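Local structure of whirlin (Mus musculus, 6FDD) at residues Y31-Y36 against S64-I69; A45-L50 against D76-L81; E52-N55 against S61-S64. The protein acts as a scaffold in the USH2 complex of hearing and vision and is needed to elongate and maintain the stereocilia of inner-ear hair cells. All blocks are in the same frame, centred on the assembly; numbering follows the deposited sequence. Where two conformers were deposited one is given.

How the contacts relate
The chain is the second harmonin-homology domain (HHD2) of whirlin, a compact all-helical bundle, and the three contacts tie four of its helices round one core, their centres 10 to 11 Å apart. Along the sequence contacts 1 and 2 cross: 31-36 on helix 23-37 and 45-50 on helix 43-53 come first, then 64-69 on helix 62-67 and 76-81 on helix 75-81. Contact 3 lies between the two arms of contact 2, joining the end of helix 43-53 to helix 62-67, and shares Ser64 with contact 1. The Arg67-Asp79 salt bridge links contacts 1 and 2, and Leu50 against Leu63 links contacts 2 and 3, so the three contacts form one continuous part of the domain's core.

Contact 1: Y31-Y36 against S64-I69; sequences YYLAQY and SEVRSI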
ATOM      1  N   TYR A  31       7.035   2.374  -5.675  1.00 18.06           N
ATOM      2  CA  TYR A  31       7.622   1.317  -6.497  1.00 16.88           C
ATOM      3  C   TYR A  31       6.741   0.068  -6.493  1.00 18.16           C
ATOM      4  O   TYR A  31       6.389  -0.433  -7.567  1.00 16.13           O
ATOM      5  CB  TYR A  31       9.062   0.980  -6.005  1.00 17.79           C
ATOM      6  CG  TYR A  31       9.613  -0.273  -6.648  1.00 20.05           C
ATOM      7  CD1 TYR A  31       9.883  -0.318  -8.014  1.00 21.50           C
ATOM      8  CD2 TYR A  31       9.798  -1.440  -5.906  1.00 20.79           C
ATOM      9  CE1 TYR A  31      10.354  -1.479  -8.617  1.00 21.78           C
ATOM     10  CE2 TYR A  31      10.260  -2.615  -6.507  1.00 21.10           C
ATOM     11  CZ  TYR A  31      10.543  -2.626  -7.857  1.00 25.66           C
ATOM     12  OH  TYR A  31      10.963  -3.792  -8.430  1.00 24.56           O
ATOM     13  N   TYR A  32       6.390  -0.447  -5.284  1.00 17.33           N
ATOM     14  CA  TYR A  32       5.560  -1.661  -5.180  1.00 17.74           C
ATOM     15  C   TYR A  32       4.175  -1.466  -5.760  1.00 19.37           C
ATOM     16  O   TYR A  32       3.663  -2.355  -6.445  1.00 17.82           O
ATOM     17  CB  TYR A  32       5.519  -2.188  -3.753  1.00 19.64           C
ATOM     18  CG  TYR A  32       6.817  -2.904  -3.421  1.00 20.77           C
ATOM     19  CD1 TYR A  32       7.166  -4.094  -4.064  1.00 22.32           C
ATOM     20  CD2 TYR A  32       7.724  -2.362  -2.519  1.00 21.55           C
ATOM     21  CE1 TYR A  32       8.383  -4.732  -3.803  1.00 22.42           C
ATOM     22  CE2 TYR A  32       8.937  -3.009  -2.232  1.00 21.40           C
ATOM     23  CZ  TYR A  32       9.264  -4.183  -2.890  1.00 29.09           C
ATOM     24  OH  TYR A  32      10.451  -4.839  -2.635  1.00 32.09           O
ATOM     25  N   LEU A  33       3.611  -0.293  -5.539  1.00 18.17           N
ATOM     26  CA  LEU A  33       2.294   0.041  -6.093  1.00 19.59           C
ATOM     27  C   LEU A  33       2.322   0.046  -7.638  1.00 23.47           C
ATOM     28  O   LEU A  33       1.405  -0.480  -8.265  1.00 23.34           O
ATOM     29  CB  LEU A  33       1.877   1.406  -5.541  1.00 20.46           C
ATOM     30  CG  LEU A  33       0.942   1.404  -4.297  1.00 27.76           C
ATOM     31  CD1 LEU A  33       1.417   0.479  -3.181  1.00 29.34           C
ATOM     32  CD2 LEU A  33       0.801   2.795  -3.745  1.00 31.52           C
ATOM     33  N   ALA A  34       3.425   0.566  -8.245  1.00 20.37           N
ATOM     34  CA  ALA A  34       3.587   0.604  -9.702  1.00 19.55           C
ATOM     35  C   ALA A  34       3.810  -0.789 -10.268  1.00 21.11           C
ATOM     36  O   ALA A  34       3.317  -1.080 -11.359  1.00 20.57           O
ATOM     37  CB  ALA A  34       4.720   1.544 -10.098  1.00 20.58           C
ATOM     38  N   GLN A  35       4.530  -1.664  -9.527  1.00 17.06           N
ATOM     39  CA  GLN A  35       4.765  -3.053  -9.952  1.00 16.96           C
ATOM     40  C   GLN A  35       3.432  -3.813  -9.943  1.00 21.15           C
ATOM     41  O   GLN A  35       3.187  -4.634 -10.824  1.00 21.84           O
ATOM     42  CB  GLN A  35       5.786  -3.745  -9.011  1.00 17.99           C
ATOM     43  CG  GLN A  35       7.227  -3.234  -9.156  1.00 21.68           C
ATOM     44  CD  GLN A  35       7.910  -3.616 -10.454  1.00 31.39           C
ATOM     45  OE1 GLN A  35       8.115  -4.782 -10.752  1.00 29.45           O
ATOM     46  NE2 GLN A  35       8.331  -2.641 -11.232  1.00 23.70           N
ATOM     47  N   TYR A  36       2.586  -3.532  -8.941  1.00 18.65           N
ATOM     48  CA  TYR A  36       1.259  -4.135  -8.834  1.00 18.14           C
ATOM     49  C   TYR A  36       0.374  -3.612  -9.998  1.00 20.26           C
ATOM     50  O   TYR A  36      -0.184  -4.412 -10.732  1.00 19.32           O
ATOM     51  CB  TYR A  36       0.608  -3.798  -7.495  1.00 19.26           C
ATOM     52  CG  TYR A  36      -0.888  -4.046  -7.475  1.00 22.25           C
ATOM     53  CD1 TYR A  36      -1.402  -5.339  -7.563  1.00 24.43           C
ATOM     54  CD2 TYR A  36      -1.790  -2.984  -7.418  1.00 23.80           C
ATOM     55  CE1 TYR A  36      -2.778  -5.565  -7.601  1.00 24.88           C
ATOM     56  CE2 TYR A  36      -3.167  -3.200  -7.443  1.00 24.37           C
ATOM     57  CZ  TYR A  36      -3.654  -4.490  -7.535  1.00 29.02           C
ATOM     58  OH  TYR A  36      -5.008  -4.688  -7.545  1.00 26.34           O
ATOM     59  N   SER A  64      -5.075   1.589   4.535  1.00 30.87           N
ATOM     60  CA  SER A  64      -6.477   1.967   4.269  1.00 32.03           C
ATOM     61  C   SER A  64      -6.541   2.941   3.075  1.00 36.01           C
ATOM     62  O   SER A  64      -7.496   2.890   2.302  1.00 35.90           O
ATOM     63  CB  SER A  64      -7.157   2.549   5.506  1.00 36.78           C
ATOM     64  OG  SER A  64      -6.541   3.750   5.941  1.00 48.41           O
ATOM     65  N   GLU A  65      -5.492   3.770   2.883  1.00 33.13           N
ATOM     66  CA  GLU A  65      -5.410   4.669   1.725  1.00 32.81           C
ATOM     67  C   GLU A  65      -5.060   3.869   0.476  1.00 34.64           C
ATOM     68  O   GLU A  65      -5.616   4.128  -0.589  1.00 34.02           O
ATOM     69  CB  GLU A  65      -4.393   5.798   1.955  1.00 34.74           C
ATOM     70  CG  GLU A  65      -4.639   6.646   3.198  1.00 47.79           C
ATOM     71  CD  GLU A  65      -5.781   7.647   3.152  1.00 81.91           C
ATOM     72  OE1 GLU A  65      -6.449   7.772   2.098  1.00 82.24           O
ATOM     73  OE2 GLU A  65      -5.996   8.323   4.183  1.00 85.32           O
ATOM     74  N   VAL A  66      -4.157   2.859   0.607  1.00 28.76           N
ATOM     75  CA  VAL A  66      -3.778   1.967  -0.503  1.00 27.83           C
ATOM     76  C   VAL A  66      -5.003   1.204  -1.011  1.00 30.89           C
ATOM     77  O   VAL A  66      -5.145   1.018  -2.215  1.00 30.97           O
ATOM     78  CB  VAL A  66      -2.605   1.019  -0.109  1.00 30.66           C
ATOM     79  CG1 VAL A  66      -2.379  -0.093  -1.140  1.00 30.74           C
ATOM     80  CG2 VAL A  66      -1.324   1.810   0.122  1.00 30.10           C
ATOM     81  N   ARG A  67      -5.885   0.766  -0.100  1.00 29.36           N
ATOM     82  CA  ARG A  67      -7.100   0.022  -0.450  1.00 29.79           C
ATOM     83  C   ARG A  67      -7.927   0.743  -1.527  1.00 34.70           C
ATOM     84  O   ARG A  67      -8.421   0.103  -2.452  1.00 33.24           O
ATOM     85  CB  ARG A  67      -7.961  -0.230   0.801  1.00 30.02           C
ATOM     86  CG  ARG A  67      -9.034  -1.278   0.579  1.00 32.34           C
ATOM     87  CD  ARG A  67      -9.958  -1.441   1.768  1.00 35.11           C
ATOM     88  NE  ARG A  67     -10.954  -2.482   1.506  1.00 39.15           N
ATOM     89  CZ  ARG A  67     -12.120  -2.274   0.897  1.00 51.80           C
ATOM     90  NH1 ARG A  67     -12.460  -1.052   0.496  1.00 36.83           N
ATOM     91  NH2 ARG A  67     -12.951  -3.282   0.682  1.00 36.69           N
ATOM     92  N   SER A  68      -8.018   2.074  -1.418  1.00 34.19           N
ATOM     93  CA  SER A  68      -8.776   2.931  -2.333  1.00 35.76           C
ATOM     94  C   SER A  68      -8.210   2.993  -3.766  1.00 41.57           C
ATOM     95  O   SER A  68      -8.950   3.360  -4.678  1.00 42.22           O
ATOM     96  CB  SER A  68      -8.894   4.335  -1.753  1.00 39.36           C
ATOM     97  OG  SER A  68      -9.418   4.289  -0.436  1.00 51.26           O
ATOM     98  N   ILE A  69      -6.929   2.622  -3.972  1.00 38.33           N
ATOM     99  CA  ILE A  69      -6.302   2.716  -5.290  1.00 38.95           C
ATOM    100  C   ILE A  69      -6.080   1.349  -5.980  1.00 43.09           C
ATOM    101  O   ILE A  69      -5.686   1.338  -7.148  1.00 43.75           O
ATOM    102  CB  ILE A  69      -4.997   3.582  -5.256  1.00 43.07           C
ATOM    103  CG1 ILE A  69      -3.905   3.014  -4.322  1.00 43.64           C
ATOM    104  CG2 ILE A  69      -5.316   5.036  -4.888  1.00 45.02           C
ATOM    105  CD1 ILE A  69      -2.935   2.039  -4.961  1.00 53.59           C
TER
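Leu33 on helix 23-37 and Ile69 of segment 64-69 meet at about a right angle in the core of this harmonin-homology helical bundle. The tip of Ile69 does the touching: its CD1 lies 4.0 Å from Leu33 CG and as near to Leu33 CD2, so the methyl lies alongside the CG-CD2 bond of the leucine, with Leu33 CD1 farther off. With CG1 between the backbone N and the carbonyl carbon (chi1 61°) and a further bend at chi2, the end of the isoleucine side chain comes nearer to Leu33 than its root. The other branch of Leu33 serves a second partner, with CD1 facing CG1 of Val66 at a looser 4.3 Å. The backbones themselves stay well apart, Leu33 CA and Val66 CA being 8.5 Å from each other, and only side chains bridge the gap. Leu13 of helix 11-20 and Met46 of helix 43-53 also pack on Leu33, making it a meeting point of several helices. One turn further along helix 23-37, Tyr36 also points toward 64-69 but stops short of touching it; its OH is hydrogen-bonded to Asp74 OD2 and to the backbone N of Ser71.

Contact 2: A45-L50 against D76-L81; sequences AMVMAL and DRFDHL
Val47 is the bump of this interface, and its two methyls fork between Phe78 and Leu81. CG2 presses on the Phe78 ring 3.6 Å from CD2 and 3.8 Å from CE2, approaching obliquely. CG1, the branch anti to the backbone N (chi1 162°), turns to the other partner and rests 4.0 Å from Leu81 CB. Phe78 and Leu81, three residues apart on one side of helix 75-81, thus flank a shallow hollow that the valine fills. Helices 43-53 and 75-81 belong to the harmonin-homology bundle of whirlin; the two short segments run in roughly the same direction, with their axes 10.4 Å apart and 34° between them, a spacing bridged by side chains alone. Beside the valine, in one of its two modelled conformers, the selenomethionine Met46 bends at its last torsion (chi3 66°) and brings its CE to the edge of the Phe78 ring, near the ring plane and 4.0 Å from CE2; this touch is therefore less certain than that of Val47. Val66 of helix 62-67 and Ile70 also lie against the Phe78 side chain. Leu81, by contrast, is exposed and forms the outer side of the hollow, where Glu44 also touches it. Val82, the next residue, packs on Val47.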
ATOM      1  N   ALA A  45       1.576 -10.235  -3.106  1.00 19.35           N
ATOM      2  CA  ALA A  45       3.016  -9.933  -3.076  1.00 19.02           C
ATOM      3  C   ALA A  45       3.210  -8.452  -2.713  1.00 21.05           C
ATOM      4  O   ALA A  45       4.099  -8.114  -1.917  1.00 19.83           O
ATOM      5  CB  ALA A  45       3.660 -10.267  -4.408  1.00 19.36           C
HETATM    6  N   MSE A  46       2.331  -7.578  -3.243  1.00 17.10           N
HETATM    7  CA  MSE A  46       2.396  -6.147  -2.942  0.75 16.10           C
HETATM    8  C   MSE A  46       2.134  -5.887  -1.456  1.00 19.66           C
HETATM    9  O   MSE A  46       2.863  -5.109  -0.815  1.00 19.01           O
HETATM   10  CB  MSE A  46       1.399  -5.366  -3.825  0.75 17.67           C
HETATM   11  CG  MSE A  46       1.596  -3.856  -3.741  0.75 23.98           C
HETATM   12 SE   MSE A  46      -0.081  -2.922  -4.060  0.75 32.22          SE
HETATM   13  CE  MSE A  46      -1.104  -3.520  -2.452  0.75 28.79           C
ATOM     14  N   VAL A  47       1.085  -6.532  -0.895  1.00 16.74           N
ATOM     15  CA  VAL A  47       0.737  -6.382   0.512  1.00 16.98           C
ATOM     16  C   VAL A  47       1.917  -6.814   1.403  1.00 19.17           C
ATOM     17  O   VAL A  47       2.262  -6.099   2.349  1.00 18.06           O
ATOM     18  CB  VAL A  47      -0.565  -7.149   0.834  1.00 20.38           C
ATOM     19  CG1 VAL A  47      -0.718  -7.389   2.333  1.00 20.74           C
ATOM     20  CG2 VAL A  47      -1.782  -6.385   0.279  1.00 20.60           C
HETATM   21  N   MSE A  48       2.507  -7.982   1.110  1.00 16.69           N
HETATM   22  CA  MSE A  48       3.645  -8.483   1.905  1.00 16.90           C
HETATM   23  C   MSE A  48       4.826  -7.506   1.904  1.00 20.36           C
HETATM   24  O   MSE A  48       5.428  -7.263   2.953  1.00 20.35           O
HETATM   25  CB  MSE A  48       4.041  -9.876   1.439  1.00 19.09           C
HETATM   26  CG  MSE A  48       2.937 -10.894   1.712  1.00 24.64           C
HETATM   27 SE   MSE A  48       3.513 -12.696   1.404  1.00 32.53          SE
HETATM   28  CE  MSE A  48       3.857 -12.623  -0.456  1.00 28.59           C
ATOM     29  N   ALA A  49       5.098  -6.878   0.753  1.00 18.12           N
ATOM     30  CA  ALA A  49       6.172  -5.884   0.636  1.00 18.31           C
ATOM     31  C   ALA A  49       5.847  -4.669   1.502  1.00 21.81           C
ATOM     32  O   ALA A  49       6.726  -4.147   2.184  1.00 21.34           O
ATOM     33  CB  ALA A  49       6.346  -5.474  -0.810  1.00 19.52           C
ATOM     34  N   LEU A  50       4.572  -4.243   1.512  1.00 19.30           N
ATOM     35  CA  LEU A  50       4.137  -3.107   2.340  1.00 18.30           C
ATOM     36  C   LEU A  50       4.200  -3.429   3.828  1.00 21.91           C
ATOM     37  O   LEU A  50       4.541  -2.551   4.617  1.00 20.37           O
ATOM     38  CB  LEU A  50       2.745  -2.605   1.931  1.00 18.75           C
ATOM     39  CG  LEU A  50       2.675  -1.974   0.517  1.00 23.84           C
ATOM     40  CD1 LEU A  50       1.320  -1.433   0.251  1.00 25.54           C
ATOM     41  CD2 LEU A  50       3.681  -0.823   0.341  1.00 26.35           C
ATOM     42  N   ASP A  76     -11.309  -8.181  -2.285  1.00 25.30           N
ATOM     43  CA  ASP A  76     -11.523  -9.306  -1.362  1.00 25.40           C
ATOM     44  C   ASP A  76     -10.197  -9.976  -0.995  1.00 26.37           C
ATOM     45  O   ASP A  76      -9.973 -10.245   0.184  1.00 25.15           O
ATOM     46  CB  ASP A  76     -12.526 -10.320  -1.929  1.00 27.94           C
ATOM     47  CG  ASP A  76     -13.952  -9.804  -2.075  1.00 36.81           C
ATOM     48  OD1 ASP A  76     -14.272  -8.740  -1.488  1.00 36.16           O
ATOM     49  OD2 ASP A  76     -14.748 -10.465  -2.769  1.00 45.06           O
ATOM     50  N   ARG A  77      -9.296 -10.176  -1.988  1.00 21.88           N
ATOM     51  CA  ARG A  77      -7.964 -10.730  -1.721  1.00 22.14           C
ATOM     52  C   ARG A  77      -7.164  -9.785  -0.816  1.00 24.44           C
ATOM     53  O   ARG A  77      -6.562 -10.238   0.164  1.00 23.50           O
ATOM     54  CB  ARG A  77      -7.227 -11.019  -3.025  1.00 20.82           C
ATOM     55  CG  ARG A  77      -7.726 -12.287  -3.714  1.00 25.23           C
ATOM     56  CD  ARG A  77      -7.381 -12.311  -5.185  1.00 33.74           C
ATOM     57  NE  ARG A  77      -5.930 -12.323  -5.390  1.00 33.89           N
ATOM     58  CZ  ARG A  77      -5.327 -12.240  -6.570  1.00 43.12           C
ATOM     59  NH1 ARG A  77      -6.043 -12.143  -7.686  1.00 31.14           N
ATOM     60  NH2 ARG A  77      -4.006 -12.253  -6.646  1.00 28.64           N
ATOM     61  N   PHE A  78      -7.223  -8.460  -1.086  1.00 21.50           N
ATOM     62  CA  PHE A  78      -6.542  -7.457  -0.262  1.00 20.33           C
ATOM     63  C   PHE A  78      -7.030  -7.525   1.197  1.00 26.30           C
ATOM     64  O   PHE A  78      -6.209  -7.610   2.121  1.00 24.87           O
ATOM     65  CB  PHE A  78      -6.748  -6.044  -0.856  1.00 20.77           C
ATOM     66  CG  PHE A  78      -6.049  -4.917  -0.122  1.00 20.94           C
ATOM     67  CD1 PHE A  78      -6.667  -4.262   0.935  1.00 22.94           C
ATOM     68  CD2 PHE A  78      -4.778  -4.495  -0.509  1.00 22.87           C
ATOM     69  CE1 PHE A  78      -6.025  -3.218   1.606  1.00 24.39           C
ATOM     70  CE2 PHE A  78      -4.146  -3.433   0.146  1.00 24.15           C
ATOM     71  CZ  PHE A  78      -4.768  -2.805   1.201  1.00 22.87           C
ATOM     72  N   ASP A  79      -8.365  -7.516   1.399  1.00 22.90           N
ATOM     73  CA  ASP A  79      -9.004  -7.571   2.719  1.00 23.11           C
ATOM     74  C   ASP A  79      -8.696  -8.875   3.461  1.00 26.24           C
ATOM     75  O   ASP A  79      -8.631  -8.872   4.681  1.00 26.31           O
ATOM     76  CB  ASP A  79     -10.525  -7.379   2.589  1.00 24.57           C
ATOM     77  CG  ASP A  79     -10.938  -5.981   2.162  1.00 32.77           C
ATOM     78  OD1 ASP A  79     -10.099  -5.051   2.269  1.00 29.60           O
ATOM     79  OD2 ASP A  79     -12.103  -5.811   1.728  1.00 39.19           O
ATOM     80  N   HIS A  80      -8.467  -9.970   2.724  1.00 23.29           N
ATOM     81  CA  HIS A  80      -8.142 -11.251   3.347  1.00 23.09           C
ATOM     82  C   HIS A  80      -6.780 -11.217   4.069  1.00 27.20           C
ATOM     83  O   HIS A  80      -6.596 -11.953   5.044  1.00 23.58           O
ATOM     84  CB  HIS A  80      -8.220 -12.387   2.330  1.00 24.07           C
ATOM     85  CG  HIS A  80      -8.328 -13.756   2.940  1.00 27.67           C
ATOM     86  ND1 HIS A  80      -9.293 -14.054   3.905  1.00 29.43           N
ATOM     87  CD2 HIS A  80      -7.610 -14.874   2.684  1.00 28.73           C
ATOM     88  CE1 HIS A  80      -9.119 -15.332   4.205  1.00 28.04           C
ATOM     89  NE2 HIS A  80      -8.130 -15.873   3.490  1.00 28.03           N
ATOM     90  N   LEU A  81      -5.861 -10.310   3.646  1.00 25.04           N
ATOM     91  CA  LEU A  81      -4.536 -10.170   4.284  1.00 24.46           C
ATOM     92  C   LEU A  81      -4.394  -8.917   5.124  1.00 26.91           C
ATOM     93  O   LEU A  81      -3.606  -8.907   6.067  1.00 26.39           O
ATOM     94  CB  LEU A  81      -3.403 -10.201   3.239  1.00 24.62           C
ATOM     95  CG  LEU A  81      -3.203 -11.488   2.434  1.00 29.97           C
ATOM     96  CD1 LEU A  81      -1.938 -11.381   1.594  1.00 30.35           C
ATOM     97  CD2 LEU A  81      -3.104 -12.721   3.334  1.00 33.35           C
TER

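Contact 3: E52-N55 against S61-S64; sequences ELLN and SLLS
Leu54 sends its two methyls to different partners on the opposing segment, one to Leu63 and one to Leu62. The closer fit is on Leu63: Leu54 CD1 sits 3.7 Å from Leu63 CG, with Leu63 CD1 and CD2 a little further off, so the methyl lies in the fork of the leucine. Against Leu62 the packing is looser, Leu54 CD2 meeting Leu62 CD1 at 4.0 Å, and there the two side chains cross at about a right angle. Leu54 is the first residue past helix 43-53 to leave helical backbone angles and is the centre of an inverse gamma turn; its CB points toward 61-64. In this helical bundle of the harmonin-homology type, Met29 of helix 23-37 and Leu21 also pack on Leu54 and Leu62, extending the apolar cluster.

The flanks of the contact are polar and more open. Glu52 and Asn55 are exposed and take no part in the contact, and Asn55 OD1 is hydrogen-bonded to Lys59 NZ. Across the way Ser64, also exposed, folds its OG back on Ser61 O of the preceding turn, 2.7 Å away, in the carbonyl plane and at 160° to the C=O. With three leucines as the touching residues, the join is purely apolar, and its hold probably comes from burying methyls, while the serines and the asparagine bond locally.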
ATOM      1  N   GLU A  52       6.490  -5.166   5.176  1.00 19.86           N
ATOM      2  CA  GLU A  52       7.926  -5.018   5.475  1.00 20.07           C
ATOM      3  C   GLU A  52       8.304  -3.538   5.620  1.00 24.16           C
ATOM      4  O   GLU A  52       9.198  -3.191   6.390  1.00 24.80           O
ATOM      5  CB  GLU A  52       8.787  -5.669   4.382  1.00 21.48           C
ATOM      6  CG  GLU A  52       8.628  -7.177   4.292  1.00 25.53           C
ATOM      7  CD  GLU A  52       9.148  -7.991   5.468  1.00 37.89           C
ATOM      8  OE1 GLU A  52       9.869  -7.438   6.330  1.00 33.19           O
ATOM      9  OE2 GLU A  52       8.876  -9.211   5.485  1.00 30.89           O
ATOM     10  N   LEU A  53       7.624  -2.674   4.884  1.00 20.31           N
ATOM     11  CA  LEU A  53       7.897  -1.234   4.895  1.00 19.51           C
ATOM     12  C   LEU A  53       7.237  -0.493   6.062  1.00 22.82           C
ATOM     13  O   LEU A  53       7.863   0.363   6.690  1.00 23.38           O
ATOM     14  CB  LEU A  53       7.411  -0.635   3.554  1.00 20.03           C
ATOM     15  CG  LEU A  53       7.608   0.865   3.351  1.00 25.29           C
ATOM     16  CD1 LEU A  53       9.098   1.208   3.200  1.00 26.43           C
ATOM     17  CD2 LEU A  53       6.827   1.341   2.134  1.00 28.33           C
ATOM     18  N   LEU A  54       5.954  -0.772   6.306  1.00 20.19           N
ATOM     19  CA  LEU A  54       5.129  -0.058   7.285  1.00 20.29           C
ATOM     20  C   LEU A  54       5.288  -0.644   8.688  1.00 25.73           C
ATOM     21  O   LEU A  54       4.440  -1.410   9.151  1.00 25.08           O
ATOM     22  CB  LEU A  54       3.667  -0.040   6.788  1.00 20.53           C
ATOM     23  CG  LEU A  54       3.460   0.473   5.351  1.00 24.62           C
ATOM     24  CD1 LEU A  54       2.020   0.319   4.923  1.00 24.56           C
ATOM     25  CD2 LEU A  54       3.945   1.937   5.188  1.00 24.13           C
ATOM     26  N   ASN A  55       6.406  -0.292   9.345  1.00 22.90           N
ATOM     27  CA  ASN A  55       6.794  -0.855  10.641  1.00 23.46           C
ATOM     28  C   ASN A  55       6.065  -0.291  11.859  1.00 31.30           C
ATOM     29  O   ASN A  55       5.914  -1.016  12.838  1.00 32.88           O
ATOM     30  CB  ASN A  55       8.304  -0.761  10.846  1.00 24.42           C
ATOM     31  CG  ASN A  55       8.846   0.649  10.869  1.00 34.55           C
ATOM     32  OD1 ASN A  55       8.596   1.441   9.970  1.00 24.58           O
ATOM     33  ND2 ASN A  55       9.604   0.995  11.893  1.00 30.39           N
ATOM     34  N   SER A  61      -1.617   2.707   9.084  1.00 26.97           N
ATOM     35  CA  SER A  61      -2.801   3.463   8.632  1.00 27.65           C
ATOM     36  C   SER A  61      -2.799   3.756   7.121  1.00 31.24           C
ATOM     37  O   SER A  61      -3.869   3.933   6.528  1.00 29.90           O
ATOM     38  CB  SER A  61      -2.970   4.750   9.439  1.00 30.92           C
ATOM     39  OG  SER A  61      -2.091   5.761   8.989  1.00 40.26           O
ATOM     40  N   LEU A  62      -1.605   3.764   6.483  1.00 27.67           N
ATOM     41  CA  LEU A  62      -1.513   3.980   5.033  1.00 27.20           C
ATOM     42  C   LEU A  62      -2.174   2.881   4.204  1.00 29.22           C
ATOM     43  O   LEU A  62      -2.617   3.167   3.098  1.00 26.99           O
ATOM     44  CB  LEU A  62      -0.060   4.191   4.572  1.00 27.60           C
ATOM     45  CG  LEU A  62       0.568   5.523   4.949  1.00 32.91           C
ATOM     46  CD1 LEU A  62       2.056   5.472   4.764  1.00 33.15           C
ATOM     47  CD2 LEU A  62      -0.007   6.667   4.099  1.00 36.17           C
ATOM     48  N   LEU A  63      -2.249   1.624   4.711  1.00 26.23           N
ATOM     49  CA  LEU A  63      -2.897   0.547   3.934  1.00 25.48           C
ATOM     50  C   LEU A  63      -4.378   0.822   3.650  1.00 30.89           C
ATOM     51  O   LEU A  63      -4.868   0.397   2.595  1.00 29.71           O
ATOM     52  CB  LEU A  63      -2.689  -0.844   4.553  1.00 25.08           C
ATOM     53  CG  LEU A  63      -1.259  -1.374   4.440  1.00 29.04           C
ATOM     54  CD1 LEU A  63      -0.989  -2.448   5.458  1.00 28.96           C
ATOM     55  CD2 LEU A  63      -0.964  -1.870   3.032  1.00 29.71           C
ATOM     56  N   SER A  64      -5.075   1.589   4.535  1.00 30.87           N
ATOM     57  CA  SER A  64      -6.477   1.967   4.269  1.00 32.03           C
ATOM     58  C   SER A  64      -6.541   2.941   3.075  1.00 36.01           C
ATOM     59  O   SER A  64      -7.496   2.890   2.302  1.00 35.90           O
ATOM     60  CB  SER A  64      -7.157   2.549   5.506  1.00 36.78           C
ATOM     61  OG  SER A  64      -6.541   3.750   5.941  1.00 48.41           O
TER